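Local coordinates for glycerate dehydrogenase related protein (Thermoplasma acidophilum, PDB 3GVX) that probably reduces 2-oxo acids such as glyoxylate or hydroxypyruvate with NADH or NADPH, as a D-2-hydroxyacid dehydrogenase, at residues R14-A17 and K18-D22; N66-P69 and E70-L74; N104-K108 and A109-R113. One frame throughout, in Å; residues are numbered along the deposited sequence.

Contact 1 (R14-A17 and K18-D22)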
ATOM      1  N   ARG B  14       6.959 -10.954  27.683  1.00 47.95           N
ATOM      2  CA  ARG B  14       5.959 -11.611  28.506  1.00 47.61           C
ATOM      3  C   ARG B  14       4.538 -11.125  28.295  1.00 47.91           C
ATOM      4  O   ARG B  14       3.629 -11.940  28.210  1.00 47.74           O
ATOM      5  CB  ARG B  14       6.331 -11.497  29.976  1.00 50.34           C
ATOM      6  CG  ARG B  14       7.022 -12.715  30.520  1.00 52.54           C
ATOM      7  CD  ARG B  14       8.286 -12.365  31.248  1.00 53.88           C
ATOM      8  NE  ARG B  14       8.579 -13.386  32.242  1.00 55.18           N
ATOM      9  CZ  ARG B  14       9.791 -13.820  32.551  1.00 53.35           C
ATOM     10  NH1 ARG B  14      10.847 -13.326  31.937  1.00 52.97           N
ATOM     11  NH2 ARG B  14       9.935 -14.749  33.476  1.00 51.54           N
ATOM     12  N   GLU B  15       4.330  -9.814  28.199  1.00 48.06           N
ATOM     13  CA  GLU B  15       2.971  -9.318  27.986  1.00 48.07           C
ATOM     14  C   GLU B  15       2.409  -9.830  26.677  1.00 46.08           C
ATOM     15  O   GLU B  15       1.307 -10.372  26.635  1.00 45.47           O
ATOM     16  CB  GLU B  15       2.890  -7.783  27.980  1.00 51.33           C
ATOM     17  CG  GLU B  15       1.427  -7.318  28.031  1.00 56.31           C
ATOM     18  CD  GLU B  15       1.213  -5.820  27.812  1.00 60.78           C
ATOM     19  OE1 GLU B  15       0.039  -5.383  27.867  1.00 61.62           O
ATOM     20  OE2 GLU B  15       2.200  -5.082  27.588  1.00 62.90           O
ATOM     21  N   ILE B  16       3.170  -9.635  25.607  1.00 45.52           N
ATOM     22  CA  ILE B  16       2.793 -10.100  24.274  1.00 42.65           C
ATOM     23  C   ILE B  16       2.356 -11.550  24.390  1.00 42.06           C
ATOM     24  O   ILE B  16       1.293 -11.944  23.903  1.00 40.30           O
ATOM     25  CB  ILE B  16       3.990 -10.054  23.310  1.00 42.92           C
ATOM     26  CG1 ILE B  16       4.489  -8.620  23.178  1.00 43.59           C
ATOM     27  CG2 ILE B  16       3.613 -10.690  21.983  1.00 42.50           C
ATOM     28  CD1 ILE B  16       5.591  -8.428  22.164  1.00 44.01           C
ATOM     29  N   ALA B  17       3.199 -12.336  25.050  1.00 41.10           N
ATOM     30  CA  ALA B  17       2.920 -13.736  25.271  1.00 41.77           C
ATOM     31  C   ALA B  17       1.588 -13.933  25.996  1.00 42.41           C
ATOM     32  O   ALA B  17       0.738 -14.668  25.510  1.00 40.46           O
ATOM     33  CB  ALA B  17       4.068 -14.384  26.038  1.00 41.35           C
ATOM     34  N   LYS B  18       1.369 -13.267  27.130  1.00 44.48           N
ATOM     35  CA  LYS B  18       0.083 -13.464  27.810  1.00 47.33           C
ATOM     36  C   LYS B  18      -1.092 -13.026  26.962  1.00 48.02           C
ATOM     37  O   LYS B  18      -2.177 -13.578  27.089  1.00 48.32           O
ATOM     38  CB  LYS B  18      -0.040 -12.721  29.152  1.00 50.35           C
ATOM     39  CG  LYS B  18       1.236 -12.393  29.888  1.00 54.26           C
ATOM     40  CD  LYS B  18       0.975 -12.105  31.387  1.00 55.83           C
ATOM     41  CE  LYS B  18      -0.076 -10.994  31.672  1.00 57.93           C
ATOM     42  NZ  LYS B  18      -0.435 -10.091  30.523  1.00 58.94           N
ATOM     43  N   THR B  19      -0.916 -12.026  26.106  1.00 47.84           N
ATOM     44  CA  THR B  19      -2.067 -11.626  25.310  1.00 47.83           C
ATOM     45  C   THR B  19      -2.320 -12.647  24.221  1.00 47.42           C
ATOM     46  O   THR B  19      -3.435 -13.145  24.091  1.00 46.75           O
ATOM     47  CB  THR B  19      -1.927 -10.239  24.640  1.00 48.99           C
ATOM     48  OG1 THR B  19      -1.551  -9.259  25.614  1.00 50.74           O
ATOM     49  CG2 THR B  19      -3.274  -9.834  24.019  1.00 48.85           C
ATOM     50  N   VAL B  20      -1.290 -12.976  23.450  1.00 45.71           N
ATOM     51  CA  VAL B  20      -1.441 -13.942  22.371  1.00 44.36           C
ATOM     52  C   VAL B  20      -1.773 -15.343  22.852  1.00 44.87           C
ATOM     53  O   VAL B  20      -2.610 -16.019  22.270  1.00 45.11           O
ATOM     54  CB  VAL B  20      -0.158 -14.048  21.505  1.00 44.58           C
ATOM     55  CG1 VAL B  20      -0.289 -15.217  20.532  1.00 40.93           C
ATOM     56  CG2 VAL B  20       0.108 -12.741  20.766  1.00 43.09           C
ATOM     57  N   LEU B  21      -1.108 -15.785  23.910  1.00 45.22           N
ATOM     58  CA  LEU B  21      -1.330 -17.132  24.420  1.00 47.15           C
ATOM     59  C   LEU B  21      -2.190 -17.184  25.674  1.00 48.69           C
ATOM     60  O   LEU B  21      -2.011 -18.048  26.526  1.00 48.80           O
ATOM     61  CB  LEU B  21       0.010 -17.830  24.661  1.00 44.68           C
ATOM     62  CG  LEU B  21       0.764 -17.987  23.338  1.00 43.71           C
ATOM     63  CD1 LEU B  21       2.225 -18.271  23.612  1.00 41.54           C
ATOM     64  CD2 LEU B  21       0.088 -19.068  22.489  1.00 40.56           C
ATOM     65  N   ASP B  22      -3.122 -16.249  25.788  1.00 50.51           N
ATOM     66  CA  ASP B  22      -4.009 -16.230  26.939  1.00 52.27           C
ATOM     67  C   ASP B  22      -4.899 -17.463  26.802  1.00 51.52           C
ATOM     68  O   ASP B  22      -5.653 -17.611  25.843  1.00 51.64           O
ATOM     69  CB  ASP B  22      -4.797 -14.903  26.965  1.00 53.96           C
ATOM     70  CG  ASP B  22      -6.277 -15.066  26.674  1.00 55.46           C
ATOM     71  OD1 ASP B  22      -7.077 -15.115  27.631  1.00 57.30           O
ATOM     72  OD2 ASP B  22      -6.644 -15.142  25.485  1.00 55.08           O
TER
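E15 and T19, one helical turn apart, illustrate how a hydroxyl can double a backbone hydrogen bond. The amide T19 N meets E15 O at 2.8 Å, while T19 OG1 gives a second, longer bond to the same E15 O at 3.2 Å. The hydroxyl approaches from above the plane of the carbonyl, 48° out of it. It can do so because T19 OG1 sits beside its own backbone N (chi1 -52°) and leans back over the preceding turn. Two donors thus grip one oxygen.

The other main-chain bonds run in the same i to i+4 step: K18 N to R14 O, V20 N to I16 O, which is almost straight at 175°, and L21 N to A17 O at 2.7 Å. This last one closes the turn from which L21 leaves helical geometry.

Charge plays a looser part. K18 bends back at its far end, yet K18 NZ stays 5.4 Å from E15 OE1, so the opposite charges probably attract only at a distance; the closest approach of these two side chains is K18 NZ to E15 CG, 4.2 Å.

Between the two segments the apolar side-chain contact is that of I16 with V20, whose CG2 methyls meet at 4.2 Å. V20 CG2, set beside its backbone N, also lies over I16 O at 3.4 Å.

Helix 11-20 is the crossover of the beta-alpha-beta unit made with strands 3-5 and 26-28. I16, A17, V20 and L21 pack against helix 266-279, on Q270, F273, E274 and R277 respectively. Toward strand 26-28, A17 lies on W28, which also receives a cation-pi contact from R14, and L21 rests on L26.

Contact 2 (N66-P69 and E70-L74)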
ATOM      1  N   ASN B  66      18.494 -32.596  13.129  1.00 25.28           N
ATOM      2  CA  ASN B  66      18.726 -34.032  13.046  1.00 27.69           C
ATOM      3  C   ASN B  66      18.406 -34.684  14.386  1.00 26.96           C
ATOM      4  O   ASN B  66      17.979 -35.824  14.441  1.00 23.83           O
ATOM      5  CB  ASN B  66      20.192 -34.284  12.658  1.00 32.66           C
ATOM      6  CG  ASN B  66      20.534 -35.751  12.533  1.00 35.09           C
ATOM      7  OD1 ASN B  66      21.052 -36.377  13.470  1.00 36.58           O
ATOM      8  ND2 ASN B  66      20.258 -36.310  11.368  1.00 35.20           N
ATOM      9  N   GLY B  67      18.602 -33.928  15.461  1.00 28.09           N
ATOM     10  CA  GLY B  67      18.342 -34.418  16.798  1.00 27.39           C
ATOM     11  C   GLY B  67      16.890 -34.334  17.234  1.00 28.48           C
ATOM     12  O   GLY B  67      16.552 -34.730  18.340  1.00 28.38           O
ATOM     13  N   ILE B  68      16.011 -33.842  16.374  1.00 26.57           N
ATOM     14  CA  ILE B  68      14.622 -33.743  16.789  1.00 26.36           C
ATOM     15  C   ILE B  68      13.837 -35.013  16.475  1.00 25.46           C
ATOM     16  O   ILE B  68      13.736 -35.430  15.331  1.00 25.07           O
ATOM     17  CB  ILE B  68      13.927 -32.506  16.162  1.00 27.19           C
ATOM     18  CG1 ILE B  68      14.591 -31.240  16.711  1.00 28.50           C
ATOM     19  CG2 ILE B  68      12.444 -32.530  16.463  1.00 21.33           C
ATOM     20  CD1 ILE B  68      13.970 -29.927  16.247  1.00 30.47           C
ATOM     21  N   PRO B  69      13.267 -35.638  17.509  1.00 25.41           N
ATOM     22  CA  PRO B  69      12.487 -36.865  17.346  1.00 25.71           C
ATOM     23  C   PRO B  69      11.379 -36.725  16.294  1.00 25.65           C
ATOM     24  O   PRO B  69      10.793 -35.658  16.113  1.00 22.73           O
ATOM     25  CB  PRO B  69      11.936 -37.121  18.748  1.00 25.97           C
ATOM     26  CG  PRO B  69      12.959 -36.467  19.629  1.00 28.75           C
ATOM     27  CD  PRO B  69      13.239 -35.185  18.906  1.00 26.07           C
ATOM     28  N   GLU B  70      11.114 -37.824  15.601  1.00 25.70           N
ATOM     29  CA  GLU B  70      10.107 -37.883  14.549  1.00 27.07           C
ATOM     30  C   GLU B  70       8.727 -37.295  14.852  1.00 28.97           C
ATOM     31  O   GLU B  70       8.111 -36.710  13.974  1.00 30.26           O
ATOM     32  CB  GLU B  70       9.933 -39.335  14.097  1.00 25.16           C
ATOM     33  CG  GLU B  70       8.890 -39.549  13.025  1.00 22.60           C
ATOM     34  CD  GLU B  70       9.289 -38.958  11.657  1.00 23.68           C
ATOM     35  OE1 GLU B  70      10.462 -38.587  11.446  1.00 17.24           O
ATOM     36  OE2 GLU B  70       8.419 -38.872  10.770  1.00 24.12           O
ATOM     37  N   ASN B  71       8.236 -37.446  16.077  1.00 30.52           N
ATOM     38  CA  ASN B  71       6.910 -36.928  16.420  1.00 31.96           C
ATOM     39  C   ASN B  71       6.842 -35.436  16.738  1.00 33.40           C
ATOM     40  O   ASN B  71       5.759 -34.866  16.835  1.00 33.01           O
ATOM     41  CB  ASN B  71       6.343 -37.693  17.604  1.00 32.53           C
ATOM     42  CG  ASN B  71       7.214 -37.571  18.831  1.00 35.88           C
ATOM     43  OD1 ASN B  71       8.360 -38.029  18.849  1.00 35.51           O
ATOM     44  ND2 ASN B  71       6.685 -36.932  19.860  1.00 38.52           N
ATOM     45  N   VAL B  72       8.006 -34.818  16.905  1.00 33.79           N
ATOM     46  CA  VAL B  72       8.092 -33.402  17.249  1.00 34.53           C
ATOM     47  C   VAL B  72       8.199 -32.499  16.031  1.00 34.78           C
ATOM     48  O   VAL B  72       9.114 -32.621  15.214  1.00 36.55           O
ATOM     49  CB  VAL B  72       9.305 -33.127  18.182  1.00 33.91           C
ATOM     50  CG1 VAL B  72       9.293 -31.668  18.641  1.00 33.66           C
ATOM     51  CG2 VAL B  72       9.276 -34.094  19.377  1.00 34.73           C
ATOM     52  N   VAL B  73       7.256 -31.581  15.921  1.00 34.21           N
ATOM     53  CA  VAL B  73       7.234 -30.665  14.803  1.00 32.45           C
ATOM     54  C   VAL B  73       8.050 -29.408  15.069  1.00 31.97           C
ATOM     55  O   VAL B  73       7.868 -28.720  16.078  1.00 30.71           O
ATOM     56  CB  VAL B  73       5.780 -30.288  14.450  1.00 34.51           C
ATOM     57  CG1 VAL B  73       5.759 -29.182  13.392  1.00 35.02           C
ATOM     58  CG2 VAL B  73       5.034 -31.539  13.965  1.00 32.06           C
ATOM     59  N   LEU B  74       8.967 -29.119  14.155  1.00 30.90           N
ATOM     60  CA  LEU B  74       9.801 -27.935  14.265  1.00 30.27           C
ATOM     61  C   LEU B  74       9.263 -26.866  13.325  1.00 31.71           C
ATOM     62  O   LEU B  74       9.145 -27.090  12.122  1.00 32.72           O
ATOM     63  CB  LEU B  74      11.251 -28.244  13.878  1.00 28.31           C
ATOM     64  CG  LEU B  74      12.200 -27.034  13.807  1.00 28.18           C
ATOM     65  CD1 LEU B  74      12.407 -26.412  15.195  1.00 24.28           C
ATOM     66  CD2 LEU B  74      13.535 -27.486  13.191  1.00 26.49           C
TER
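I68 packs against V72 and L74 across a tight turn, a loop side chain folded back against the start of the strand that follows. Its two branches divide the work. I68 CG2 touches V72 CB at 3.6 Å and lies equally near V72 O, the two side chains crossing at about a right angle. The longer branch sets out beside the backbone N (chi1 -65°) and ends in I68 CD1, which meets L74 CD2 at 3.9 Å and also lies against L74 CB and CD1. Replacing I68 by an alanine removes both branches and would probably open a gap beside V72 and L74, where CG2 and CD1 now pack.

The other side is looser. P69 runs alongside V72, pointing the same way, with P69 CB 4.1 Å from V72 CG2. Beyond it the exposed N71 merely brings OD1 to 3.7 Å from P69 CB, and E70 is likewise exposed at the turn.

One bond ties the backbone, V72 N to P69 O at 3.0 Å, closing a type I beta turn from P69 to V72. I68, V72 and L74 share I53 of strand 52-55 as an apolar neighbour. The turn leads into strand 73-75, one of the two outermost strands, within this chain, of a five-stranded parallel sheet whose order, 2-1-3-4-5, is that of a flavodoxin-like domain, as expected for the substrate-binding domain of this dehydrogenase family.

Contact 3 (N104-K108 and A109-R113)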
ATOM      1  N   ASN B 104       7.307  16.327  -5.251  1.00 25.59           N
ATOM      2  CA  ASN B 104       7.827  16.852  -4.008  1.00 24.60           C
ATOM      3  C   ASN B 104       8.930  17.853  -4.274  1.00 26.61           C
ATOM      4  O   ASN B 104       8.999  18.894  -3.624  1.00 24.23           O
ATOM      5  CB  ASN B 104       8.322  15.728  -3.110  1.00 23.89           C
ATOM      6  CG  ASN B 104       9.009  16.241  -1.872  1.00 25.26           C
ATOM      7  OD1 ASN B 104      10.234  16.143  -1.744  1.00 26.47           O
ATOM      8  ND2 ASN B 104       8.227  16.793  -0.945  1.00 20.17           N
ATOM      9  N   GLU B 105       9.797  17.532  -5.224  1.00 28.24           N
ATOM     10  CA  GLU B 105      10.865  18.446  -5.591  1.00 31.51           C
ATOM     11  C   GLU B 105      10.283  19.775  -6.040  1.00 31.04           C
ATOM     12  O   GLU B 105      10.738  20.824  -5.631  1.00 31.27           O
ATOM     13  CB  GLU B 105      11.722  17.867  -6.703  1.00 33.45           C
ATOM     14  CG  GLU B 105      12.765  18.825  -7.197  1.00 38.20           C
ATOM     15  CD  GLU B 105      13.589  18.215  -8.314  1.00 40.55           C
ATOM     16  OE1 GLU B 105      13.080  18.063  -9.448  1.00 39.67           O
ATOM     17  OE2 GLU B 105      14.752  17.868  -8.049  1.00 44.84           O
ATOM     18  N   LEU B 106       9.272  19.724  -6.894  1.00 29.64           N
ATOM     19  CA  LEU B 106       8.619  20.934  -7.375  1.00 30.46           C
ATOM     20  C   LEU B 106       7.933  21.706  -6.257  1.00 30.31           C
ATOM     21  O   LEU B 106       8.171  22.887  -6.097  1.00 30.15           O
ATOM     22  CB  LEU B 106       7.639  20.595  -8.523  1.00 31.15           C
ATOM     23  CG  LEU B 106       8.089  20.831  -9.974  1.00 30.94           C
ATOM     24  CD1 LEU B 106       9.565  20.593 -10.115  1.00 35.50           C
ATOM     25  CD2 LEU B 106       7.236  19.985 -10.894  1.00 29.91           C
HETATM   26  N   MSE B 107       7.080  21.047  -5.487  1.00 29.40           N
HETATM   27  CA  MSE B 107       6.379  21.709  -4.382  1.00 28.19           C
HETATM   28  C   MSE B 107       7.309  22.429  -3.398  1.00 29.12           C
HETATM   29  O   MSE B 107       7.016  23.520  -2.931  1.00 27.84           O
HETATM   30  CB  MSE B 107       5.514  20.703  -3.604  1.00 26.48           C
HETATM   31  CG  MSE B 107       4.309  20.192  -4.354  1.00 21.72           C
HETATM   32 SE   MSE B 107       3.016  21.441  -4.516  1.00 17.03          SE
HETATM   33  CE  MSE B 107       2.691  21.807  -2.917  1.00 19.90           C
ATOM     34  N   LYS B 108       8.440  21.819  -3.086  1.00 30.66           N
ATOM     35  CA  LYS B 108       9.363  22.432  -2.144  1.00 31.51           C
ATOM     36  C   LYS B 108      10.077  23.683  -2.612  1.00 32.78           C
ATOM     37  O   LYS B 108      10.599  24.443  -1.805  1.00 31.13           O
ATOM     38  CB  LYS B 108      10.371  21.407  -1.659  1.00 31.41           C
ATOM     39  CG  LYS B 108       9.836  20.690  -0.485  1.00 31.52           C
ATOM     40  CD  LYS B 108      10.616  19.479  -0.119  1.00 32.25           C
ATOM     41  CE  LYS B 108      10.150  19.016   1.236  1.00 31.22           C
ATOM     42  NZ  LYS B 108      10.990  17.926   1.772  1.00 29.83           N
ATOM     43  N   ALA B 109      10.101  23.884  -3.920  1.00 32.43           N
ATOM     44  CA  ALA B 109      10.710  25.068  -4.483  1.00 32.86           C
ATOM     45  C   ALA B 109       9.601  26.091  -4.749  1.00 34.08           C
ATOM     46  O   ALA B 109       9.816  27.090  -5.417  1.00 33.53           O
ATOM     47  CB  ALA B 109      11.448  24.709  -5.770  1.00 33.11           C
ATOM     48  N   GLY B 110       8.409  25.825  -4.215  1.00 33.72           N
ATOM     49  CA  GLY B 110       7.277  26.722  -4.391  1.00 32.57           C
ATOM     50  C   GLY B 110       6.607  26.660  -5.751  1.00 33.22           C
ATOM     51  O   GLY B 110       5.877  27.572  -6.131  1.00 33.11           O
ATOM     52  N   ILE B 111       6.852  25.585  -6.493  1.00 31.85           N
ATOM     53  CA  ILE B 111       6.253  25.428  -7.813  1.00 29.65           C
ATOM     54  C   ILE B 111       5.100  24.449  -7.711  1.00 30.02           C
ATOM     55  O   ILE B 111       5.286  23.255  -7.451  1.00 28.64           O
ATOM     56  CB  ILE B 111       7.281  24.917  -8.848  1.00 30.58           C
ATOM     57  CG1 ILE B 111       8.445  25.910  -8.922  1.00 31.21           C
ATOM     58  CG2 ILE B 111       6.612  24.736 -10.215  1.00 25.14           C
ATOM     59  CD1 ILE B 111       9.680  25.368  -9.564  1.00 31.68           C
ATOM     60  N   PHE B 112       3.897  24.982  -7.887  1.00 30.46           N
ATOM     61  CA  PHE B 112       2.686  24.187  -7.802  1.00 29.01           C
ATOM     62  C   PHE B 112       2.327  23.742  -9.184  1.00 28.40           C
ATOM     63  O   PHE B 112       1.909  24.530 -10.022  1.00 28.50           O
ATOM     64  CB  PHE B 112       1.522  24.983  -7.248  1.00 30.07           C
ATOM     65  CG  PHE B 112       0.296  24.154  -6.994  1.00 29.68           C
ATOM     66  CD1 PHE B 112       0.181  23.412  -5.838  1.00 30.21           C
ATOM     67  CD2 PHE B 112      -0.752  24.139  -7.891  1.00 29.41           C
ATOM     68  CE1 PHE B 112      -0.960  22.671  -5.575  1.00 32.08           C
ATOM     69  CE2 PHE B 112      -1.903  23.394  -7.630  1.00 31.60           C
ATOM     70  CZ  PHE B 112      -2.002  22.662  -6.470  1.00 30.35           C
ATOM     71  N   ARG B 113       2.452  22.459  -9.433  1.00 27.49           N
ATOM     72  CA  ARG B 113       2.161  22.029 -10.758  1.00 28.44           C
ATOM     73  C   ARG B 113       1.572  20.650 -10.865  1.00 27.71           C
ATOM     74  O   ARG B 113       2.236  19.643 -10.652  1.00 26.03           O
ATOM     75  CB  ARG B 113       3.425  22.131 -11.540  1.00 29.88           C
ATOM     76  CG  ARG B 113       3.285  21.719 -12.908  1.00 33.34           C
ATOM     77  CD  ARG B 113       4.593  21.161 -13.242  1.00 40.78           C
ATOM     78  NE  ARG B 113       4.849  21.371 -14.646  1.00 43.90           N
ATOM     79  CZ  ARG B 113       4.769  20.415 -15.553  1.00 47.62           C
ATOM     80  NH1 ARG B 113       4.450  19.187 -15.183  1.00 48.76           N
ATOM     81  NH2 ARG B 113       4.986  20.695 -16.820  1.00 50.08           N
TER
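M107, modelled as selenomethionine, reaches F112 in the chain that follows helix 100-108. From CB the side chain leaves with CG beside the backbone N (chi1 -70°), and past CG it turns twice, which swings SE alongside F112. There SE lies 3.7 Å from F112 CD1 and 4.1 Å from I111 O. The terminal CE stays beside the same ring atom, F112 CD1, at 4.2 Å. The selenium is 4.9 Å from the centroid of the F112 ring and 65° off its normal, an oblique Met-aromatic contact.

A Schellman motif ends the helix between the two residues. I111 N bonds to L106 O at 3.0 Å and G110 N to M107 O, with G110 at positive phi as the C-prime residue. A109 N also bonds to L106 O, from the face of its plane opposite to I111 N. Flanking this, L106 CD2 meets R113 CD at 3.7 Å.

M107 O accepts a further bond from T245 OG1 of the second subunit, and K108 NZ bonds to A250 O there; K108 O has a weak bond to the same T245 OG1. With I242 and P254 of that subunit packed on M107 and F112, this helix end meets its partner through both polar and apolar groups.

In the fold
The three contacts follow one another along the chain without touching. Contacts 1 and 2 belong to the five-stranded parallel sheet and its helices: contact 1 lies on the helix between strands 3-5 and 26-28, contact 2 at the entry to strand 73-75 on the other outer edge, their centres about 26 Å apart and nearest atoms about 14 Å. Contact 3 lies far off, its centre about 48 Å from that of contact 1 and about 61 Å from that of contact 2, across the chain's centre from contact 2. It falls within the family's NAD-binding range and alone meets the second subunit. Its F112 side chain, about 12 Å from a bound potassium ion, is too distant to be a ligand.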